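Local coordinates for cobalamin-binding protein (Desulfitobacterium hafniense, PDB 4JGI), which binds methylcobalamin in a Rossmann-type domain and probably acts as the corrinoid-carrying component of an O-demethylase system, at residues Lys130-Lys135 / Glu142-Ser147; Asp134-Val139 / Glu167-Asp172. All blocks are in the same frame, centred on the assembly; numbering follows the deposited sequence.

In the fold
After the N-terminal helices, the chain enters the cobalamin-binding Rossmann domain, where both contacts lie. Interaction 1 closes the short loop from 130-135, on helix 129-139, to strand 143-147, with six residues between its segments. Interaction 2 starts on the same helix, at 134-139, and reaches forward past that strand and helix 151-166 to 167-172. Both closures thus start from one helix, the shorter ending at the strand and the longer running on to the loop. They share Asp134 and Lys135 and also meet in space: Val136 CG2 lies 3.8 Å from Val144 CG2. One helix is thereby tied both to a central strand of the parallel sheet and to the loop leading into strand 174-178.

Interaction 1: residues Lys130-Lys135 / Glu142-Ser147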
ATOM      1  N   LYS A 130      17.398   6.303 -12.929  1.00 17.98           N
ATOM      2  CA  LYS A 130      18.621   5.548 -12.547  1.00 19.21           C
ATOM      3  C   LYS A 130      18.703   5.255 -11.041  1.00 17.02           C
ATOM      4  O   LYS A 130      19.183   4.284 -10.550  1.00 19.80           O
ATOM      5  CB  LYS A 130      19.879   6.267 -12.957  1.00 21.56           C
ATOM      6  CG  LYS A 130      20.159   6.280 -14.412  1.00 34.35           C
ATOM      7  CD  LYS A 130      21.369   7.152 -14.753  1.00 37.30           C
ATOM      8  CE  LYS A 130      21.539   7.204 -16.253  1.00 45.95           C
ATOM      9  NZ  LYS A 130      22.369   8.370 -16.625  1.00 43.24           N
ATOM     10  N   ILE A 131      18.201   6.201 -10.257  1.00 18.86           N
ATOM     11  CA  ILE A 131      18.156   6.025  -8.770  1.00 16.69           C
ATOM     12  C   ILE A 131      17.151   4.962  -8.322  1.00 17.27           C
ATOM     13  O   ILE A 131      17.407   4.178  -7.422  1.00 18.13           O
ATOM     14  CB  ILE A 131      17.867   7.384  -8.105  1.00 17.84           C
ATOM     15  CG1 ILE A 131      19.000   8.379  -8.497  1.00 28.84           C
ATOM     16  CG2 ILE A 131      17.636   7.231  -6.607  1.00 18.75           C
ATOM     17  CD1 ILE A 131      19.873   8.848  -7.487  1.00 34.71           C
ATOM     18  N   ILE A 132      15.965   4.962  -8.935  1.00 15.65           N
ATOM     19  CA  ILE A 132      15.031   3.864  -8.724  1.00 15.98           C
ATOM     20  C   ILE A 132      15.643   2.491  -9.090  1.00 15.67           C
ATOM     21  O   ILE A 132      15.583   1.590  -8.260  1.00 16.58           O
ATOM     22  CB  ILE A 132      13.725   4.050  -9.476  1.00 16.71           C
ATOM     23  CG1 ILE A 132      13.032   5.443  -9.131  1.00 17.44           C
ATOM     24  CG2 ILE A 132      12.771   2.856  -9.291  1.00 17.20           C
ATOM     25  CD1 ILE A 132      11.810   5.757  -9.925  1.00 17.08           C
ATOM     26  N   VAL A 133      16.220   2.415 -10.293  1.00 16.68           N
ATOM     27  CA  VAL A 133      16.817   1.151 -10.691  1.00 18.16           C
ATOM     28  C   VAL A 133      17.952   0.713  -9.771  1.00 16.71           C
ATOM     29  O   VAL A 133      18.030  -0.486  -9.349  1.00 19.83           O
ATOM     30  CB  VAL A 133      17.266   1.204 -12.155  1.00 21.28           C
ATOM     31  CG1 VAL A 133      18.089  -0.061 -12.528  1.00 24.39           C
ATOM     32  CG2 VAL A 133      16.124   1.420 -13.048  1.00 22.77           C
ATOM     33  N   ASP A 134      18.824   1.633  -9.351  1.00 19.10           N
ATOM     34  CA  ASP A 134      19.861   1.299  -8.383  1.00 18.10           C
ATOM     35  C   ASP A 134      19.333   0.783  -7.050  1.00 16.80           C
ATOM     36  O   ASP A 134      19.832  -0.208  -6.470  1.00 19.23           O
ATOM     37  CB  ASP A 134      20.871   2.444  -8.235  1.00 23.39           C
ATOM     38  CG  ASP A 134      21.784   2.598  -9.545  1.00 37.02           C
ATOM     39  OD1 ASP A 134      21.775   1.718 -10.463  1.00 43.54           O
ATOM     40  OD2 ASP A 134      22.487   3.610  -9.710  1.00 50.52           O
ATOM     41  N   LYS A 135      18.210   1.345  -6.584  1.00 17.71           N
ATOM     42  CA  LYS A 135      17.637   0.892  -5.367  1.00 17.87           C
ATOM     43  C   LYS A 135      17.049  -0.542  -5.492  1.00 17.78           C
ATOM     44  O   LYS A 135      17.134  -1.322  -4.616  1.00 18.94           O
ATOM     45  CB  LYS A 135      16.537   1.848  -4.888  1.00 18.20           C
ATOM     46  CG  LYS A 135      16.108   1.584  -3.444  1.00 19.09           C
ATOM     47  CD  LYS A 135      17.229   1.915  -2.427  1.00 21.63           C
ATOM     48  CE  LYS A 135      16.746   1.926  -1.019  1.00 25.47           C
ATOM     49  NZ  LYS A 135      17.922   2.391  -0.195  1.00 36.64           N
ATOM     50  N   GLU A 142      10.048  -7.096  -3.886  1.00 18.44           N
ATOM     51  CA  GLU A 142       8.950  -7.782  -4.596  1.00 20.28           C
ATOM     52  C   GLU A 142       8.146  -6.878  -5.523  1.00 16.59           C
ATOM     53  O   GLU A 142       7.578  -7.310  -6.538  1.00 17.29           O
ATOM     54  CB  GLU A 142       7.994  -8.354  -3.565  1.00 22.29           C
ATOM     55  CG  GLU A 142       8.429  -9.612  -2.789  1.00 24.28           C
ATOM     56  CD  GLU A 142       9.609  -9.541  -1.799  1.00 32.69           C
ATOM     57  OE1 GLU A 142       9.960  -8.516  -1.208  1.00 27.34           O
ATOM     58  OE2 GLU A 142      10.242 -10.609  -1.603  1.00 43.09           O
ATOM     59  N   ILE A 143       8.015  -5.613  -5.122  1.00 17.06           N
ATOM     60  CA  ILE A 143       7.139  -4.604  -5.751  1.00 15.59           C
ATOM     61  C   ILE A 143       7.866  -3.275  -5.923  1.00 15.53           C
ATOM     62  O   ILE A 143       8.612  -2.841  -5.006  1.00 16.26           O
ATOM     63  CB  ILE A 143       5.870  -4.371  -4.911  1.00 16.22           C
ATOM     64  CG1 ILE A 143       5.124  -5.684  -4.693  1.00 17.85           C
ATOM     65  CG2 ILE A 143       4.973  -3.315  -5.569  1.00 17.13           C
ATOM     66  CD1 ILE A 143       4.030  -5.689  -3.637  1.00 23.54           C
ATOM     67  N   VAL A 144       7.672  -2.674  -7.079  1.00 14.91           N
ATOM     68  CA  VAL A 144       8.040  -1.294  -7.327  1.00 15.10           C
ATOM     69  C   VAL A 144       6.768  -0.500  -7.532  1.00 15.97           C
ATOM     70  O   VAL A 144       5.930  -0.875  -8.341  1.00 16.76           O
ATOM     71  CB  VAL A 144       8.933  -1.141  -8.542  1.00 15.69           C
ATOM     72  CG1 VAL A 144       9.266   0.349  -8.799  1.00 19.20           C
ATOM     73  CG2 VAL A 144      10.223  -1.888  -8.317  1.00 19.67           C
ATOM     74  N   GLY A 145       6.575   0.555  -6.717  1.00 15.89           N
ATOM     75  CA  GLY A 145       5.392   1.416  -6.822  1.00 15.42           C
ATOM     76  C   GLY A 145       5.823   2.810  -7.257  1.00 15.25           C
ATOM     77  O   GLY A 145       6.764   3.398  -6.671  1.00 16.47           O
ATOM     78  N   LEU A 146       5.179   3.289  -8.293  1.00 14.08           N
ATOM     79  CA  LEU A 146       5.505   4.517  -8.948  1.00 15.12           C
ATOM     80  C   LEU A 146       4.279   5.451  -8.947  1.00 14.22           C
ATOM     81  O   LEU A 146       3.177   5.043  -9.337  1.00 16.85           O
ATOM     82  CB  LEU A 146       5.930   4.338 -10.393  1.00 14.69           C
ATOM     83  CG  LEU A 146       7.083   3.354 -10.610  1.00 15.64           C
ATOM     84  CD1 LEU A 146       7.322   3.098 -12.099  1.00 18.99           C
ATOM     85  CD2 LEU A 146       8.324   3.745  -9.926  1.00 18.06           C
ATOM     86  N   SER A 147       4.501   6.684  -8.502  1.00 15.52           N
ATOM     87  CA  SER A 147       3.493   7.766  -8.470  1.00 16.50           C
ATOM     88  C   SER A 147       3.813   8.870  -9.473  1.00 16.35           C
ATOM     89  O   SER A 147       4.945   9.254  -9.587  1.00 17.82           O
ATOM     90  CB  SER A 147       3.391   8.330  -7.011  1.00 17.30           C
ATOM     91  OG  SER A 147       2.261   9.210  -6.835  1.00 17.12           O
TER
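Ile132 meets Val144 and Leu146 through methyl groups alone, with no ring, amide or carboxylate between them; the flat element is the parallel sheet, and the helix lays Ile132 against one of its faces. The Ile132 side chain forks to reach two residues that flank Gly145 along strand 143-147. Its short branch faces Val144, CG2 standing 4.3 Å from Val144 CG1. Its long branch leaves beside the backbone N (chi1 -55°) and then runs extended, which carries CD1 to 4.0 Å from Leu146 CD2. There the two side chains cross obliquely. With the CA atoms of Ile132 and Val144 8.8 Å apart, the side chains span from helix to strand, and the interface is buried although small. This is the apolar seam of a beta-alpha-beta unit in a Rossmann fold. The same strand lines the cofactor pocket: Ser147 OG hydrogen-bonds N3B of methylcobalamin, and the Leu146 side chain lies about 6 Å from the cofactor. Ile132 also packs on Ala95 of the adjacent strand 91-96 and on Thr160 of helix 151-166, while Leu146 touches Met157 of that helix, so the contact sits where two helices and two strands converge.

Interaction 2: residues Asp134-Val139 / Glu167-Asp172; sequences DKVKEV and EGLRND
Lys137 and Leu169 bring their CA atoms to 7.8 Å where helix 129-139 passes the end of helix 151-166, whose last turn is closed by a Schellman motif with Gly168 at positive phi. The pairing joins neighbouring helices of the Rossmann fold through the loop that leads into strand 174-178. Leu169, directly after the glycine, points toward helix 129-139 and carries the apolar part of the contact with one methyl. Its CD1 lies 3.8 Å from CG of Lys137, where the two side chains cross at about a right angle. The same CD1 is 4.0 Å from CG1 of Val136, whose side chain runs past that of Leu169 in the opposite direction. Val136 places CG1 anti to its backbone nitrogen (chi1 169°), turning that methyl to the loop. Leu164 of helix 151-166 touches both Val136 and Leu169, continuing this apolar patch onto that helix.

The polar part is exposed to solvent, on Lys137 and Glu167. Lys137 stretches beyond CG as an extended chain, whereas Glu167 bends back at chi2 (-55°), and the two meet at a slant in a salt bridge. The alkyl portions also approach, with CE of Lys137 4.1 Å from CG of Glu167, so the lysine contributes packing as well as charge. On the far side of the loop, Arg170 turns its side chain away from helix 129-139 and instead forms a salt bridge with Asp193 and a hydrogen bond to Gly191 O. Methyl packing on the buried Val136 and an exposed ion pair thus join the loop to the helix, well away from the cofactor site. At the ion pair itself, Lys137 NZ donates to Glu167 OE1 over 3.2 Å, approaching from above the carboxylate, 59° out of its plane.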
ATOM      1  N   ASP A 134      18.824   1.633  -9.351  1.00 19.10           N
ATOM      2  CA  ASP A 134      19.861   1.299  -8.383  1.00 18.10           C
ATOM      3  C   ASP A 134      19.333   0.783  -7.050  1.00 16.80           C
ATOM      4  O   ASP A 134      19.832  -0.208  -6.470  1.00 19.23           O
ATOM      5  CB  ASP A 134      20.871   2.444  -8.235  1.00 23.39           C
ATOM      6  CG  ASP A 134      21.784   2.598  -9.545  1.00 37.02           C
ATOM      7  OD1 ASP A 134      21.775   1.718 -10.463  1.00 43.54           O
ATOM      8  OD2 ASP A 134      22.487   3.610  -9.710  1.00 50.52           O
ATOM      9  N   LYS A 135      18.210   1.345  -6.584  1.00 17.71           N
ATOM     10  CA  LYS A 135      17.637   0.892  -5.367  1.00 17.87           C
ATOM     11  C   LYS A 135      17.049  -0.542  -5.492  1.00 17.78           C
ATOM     12  O   LYS A 135      17.134  -1.322  -4.616  1.00 18.94           O
ATOM     13  CB  LYS A 135      16.537   1.848  -4.888  1.00 18.20           C
ATOM     14  CG  LYS A 135      16.108   1.584  -3.444  1.00 19.09           C
ATOM     15  CD  LYS A 135      17.229   1.915  -2.427  1.00 21.63           C
ATOM     16  CE  LYS A 135      16.746   1.926  -1.019  1.00 25.47           C
ATOM     17  NZ  LYS A 135      17.922   2.391  -0.195  1.00 36.64           N
ATOM     18  N   VAL A 136      16.480  -0.840  -6.646  1.00 16.85           N
ATOM     19  CA  VAL A 136      15.935  -2.181  -6.914  1.00 16.80           C
ATOM     20  C   VAL A 136      17.082  -3.187  -6.928  1.00 18.61           C
ATOM     21  O   VAL A 136      16.967  -4.248  -6.316  1.00 19.32           O
ATOM     22  CB  VAL A 136      15.174  -2.188  -8.228  1.00 16.84           C
ATOM     23  CG1 VAL A 136      14.840  -3.601  -8.675  1.00 19.77           C
ATOM     24  CG2 VAL A 136      13.932  -1.350  -8.197  1.00 17.31           C
ATOM     25  N   LYS A 137      18.208  -2.831  -7.547  1.00 18.44           N
ATOM     26  CA  LYS A 137      19.365  -3.725  -7.470  1.00 19.89           C
ATOM     27  C   LYS A 137      19.855  -3.983  -6.056  1.00 19.45           C
ATOM     28  O   LYS A 137      20.306  -5.080  -5.732  1.00 22.17           O
ATOM     29  CB  LYS A 137      20.559  -3.171  -8.288  1.00 20.04           C
ATOM     30  CG  LYS A 137      20.331  -3.093  -9.762  1.00 20.51           C
ATOM     31  CD  LYS A 137      21.494  -2.415 -10.446  1.00 22.79           C
ATOM     32  CE  LYS A 137      21.247  -2.428 -11.942  1.00 29.83           C
ATOM     33  NZ  LYS A 137      22.432  -2.129 -12.770  1.00 33.56           N
ATOM     34  N   GLU A 138      19.855  -2.920  -5.220  1.00 19.10           N
ATOM     35  CA  GLU A 138      20.279  -2.987  -3.862  1.00 20.58           C
ATOM     36  C   GLU A 138      19.437  -3.844  -2.967  1.00 21.11           C
ATOM     37  O   GLU A 138      19.973  -4.628  -2.145  1.00 23.07           O
ATOM     38  CB  GLU A 138      20.420  -1.566  -3.307  1.00 21.91           C
ATOM     39  CG  GLU A 138      20.945  -1.506  -1.881  1.00 22.82           C
ATOM     40  CD  GLU A 138      20.948  -0.089  -1.269  1.00 36.86           C
ATOM     41  OE1 GLU A 138      20.684   0.906  -1.988  1.00 46.08           O
ATOM     42  OE2 GLU A 138      21.296   0.076  -0.050  1.00 54.51           O
ATOM     43  N   VAL A 139      18.110  -3.701  -3.023  1.00 19.69           N
ATOM     44  CA  VAL A 139      17.256  -4.315  -2.025  1.00 20.60           C
ATOM     45  C   VAL A 139      16.382  -5.475  -2.539  1.00 19.79           C
ATOM     46  O   VAL A 139      15.758  -6.196  -1.779  1.00 23.74           O
ATOM     47  CB  VAL A 139      16.433  -3.268  -1.258  1.00 26.68           C
ATOM     48  CG1 VAL A 139      17.282  -2.060  -0.889  1.00 30.78           C
ATOM     49  CG2 VAL A 139      15.283  -2.743  -2.073  1.00 22.83           C
ATOM     50  N   GLU A 167      17.936  -4.191 -17.503  1.00 21.66           N
ATOM     51  CA  GLU A 167      18.808  -4.687 -16.479  1.00 21.53           C
ATOM     52  C   GLU A 167      18.459  -6.099 -16.079  1.00 20.42           C
ATOM     53  O   GLU A 167      19.087  -6.583 -15.178  1.00 22.39           O
ATOM     54  CB  GLU A 167      18.723  -3.768 -15.235  1.00 29.27           C
ATOM     55  CG  GLU A 167      19.210  -2.365 -15.521  1.00 26.69           C
ATOM     56  CD  GLU A 167      20.648  -2.349 -16.111  1.00 39.33           C
ATOM     57  OE1 GLU A 167      21.551  -3.117 -15.667  1.00 41.10           O
ATOM     58  OE2 GLU A 167      20.891  -1.633 -17.126  1.00 41.12           O
ATOM     59  N   GLY A 168      17.444  -6.740 -16.695  1.00 20.42           N
ATOM     60  CA  GLY A 168      17.086  -8.119 -16.291  1.00 23.49           C
ATOM     61  C   GLY A 168      16.409  -8.273 -14.936  1.00 21.61           C
ATOM     62  O   GLY A 168      16.425  -9.321 -14.317  1.00 21.75           O
ATOM     63  N   LEU A 169      15.876  -7.168 -14.457  1.00 20.17           N
ATOM     64  CA  LEU A 169      15.177  -7.129 -13.152  1.00 18.51           C
ATOM     65  C   LEU A 169      13.636  -7.224 -13.217  1.00 19.04           C
ATOM     66  O   LEU A 169      12.985  -7.595 -12.204  1.00 22.23           O
ATOM     67  CB  LEU A 169      15.570  -5.871 -12.381  1.00 18.90           C
ATOM     68  CG  LEU A 169      17.077  -5.679 -12.188  1.00 23.78           C
ATOM     69  CD1 LEU A 169      17.299  -4.238 -11.733  1.00 23.69           C
ATOM     70  CD2 LEU A 169      17.556  -6.659 -11.123  1.00 30.68           C
ATOM     71  N   ARG A 170      13.067  -6.882 -14.362  1.00 20.20           N
ATOM     72  CA  ARG A 170      11.611  -6.681 -14.497  1.00 18.43           C
ATOM     73  C   ARG A 170      10.801  -7.924 -14.213  1.00 19.06           C
ATOM     74  O   ARG A 170       9.732  -7.912 -13.632  1.00 21.14           O
ATOM     75  CB  ARG A 170      11.268  -6.207 -15.898  1.00 23.12           C
ATOM     76  CG  ARG A 170       9.745  -6.166 -16.229  1.00 23.37           C
ATOM     77  CD  ARG A 170       9.232  -5.013 -15.507  1.00 24.09           C
ATOM     78  NE  ARG A 170       7.759  -4.940 -15.851  1.00 25.47           N
ATOM     79  CZ  ARG A 170       6.797  -5.494 -15.127  1.00 19.44           C
ATOM     80  NH1 ARG A 170       7.104  -6.232 -14.121  1.00 18.73           N
ATOM     81  NH2 ARG A 170       5.542  -5.176 -15.332  1.00 21.97           N
ATOM     82  N   ASN A 171      11.270  -9.056 -14.658  1.00 22.37           N
ATOM     83  CA  ASN A 171      10.428 -10.254 -14.602  1.00 24.54           C
ATOM     84  C   ASN A 171      10.368 -10.837 -13.229  1.00 23.11           C
ATOM     85  O   ASN A 171       9.578 -11.705 -12.996  1.00 28.51           O
ATOM     86  CB  ASN A 171      10.995 -11.286 -15.543  1.00 30.22           C
ATOM     87  CG  ASN A 171      10.844 -10.902 -16.982  1.00 34.23           C
ATOM     88  OD1 ASN A 171       9.916 -10.196 -17.370  1.00 38.15           O
ATOM     89  ND2 ASN A 171      11.807 -11.342 -17.789  1.00 41.81           N
ATOM     90  N   ASP A 172      11.230 -10.413 -12.313  1.00 20.69           N
ATOM     91  CA  ASP A 172      11.182 -10.904 -10.969  1.00 22.85           C
ATOM     92  C   ASP A 172      10.555  -9.924  -9.954  1.00 19.84           C
ATOM     93  O   ASP A 172      10.715 -10.106  -8.729  1.00 23.16           O
ATOM     94  CB  ASP A 172      12.571 -11.346 -10.540  1.00 27.83           C
ATOM     95  CG  ASP A 172      13.022 -12.643 -11.270  1.00 36.03           C
ATOM     96  OD1 ASP A 172      12.291 -13.657 -11.204  1.00 37.48           O
ATOM     97  OD2 ASP A 172      14.097 -12.635 -11.923  1.00 37.31           O
TER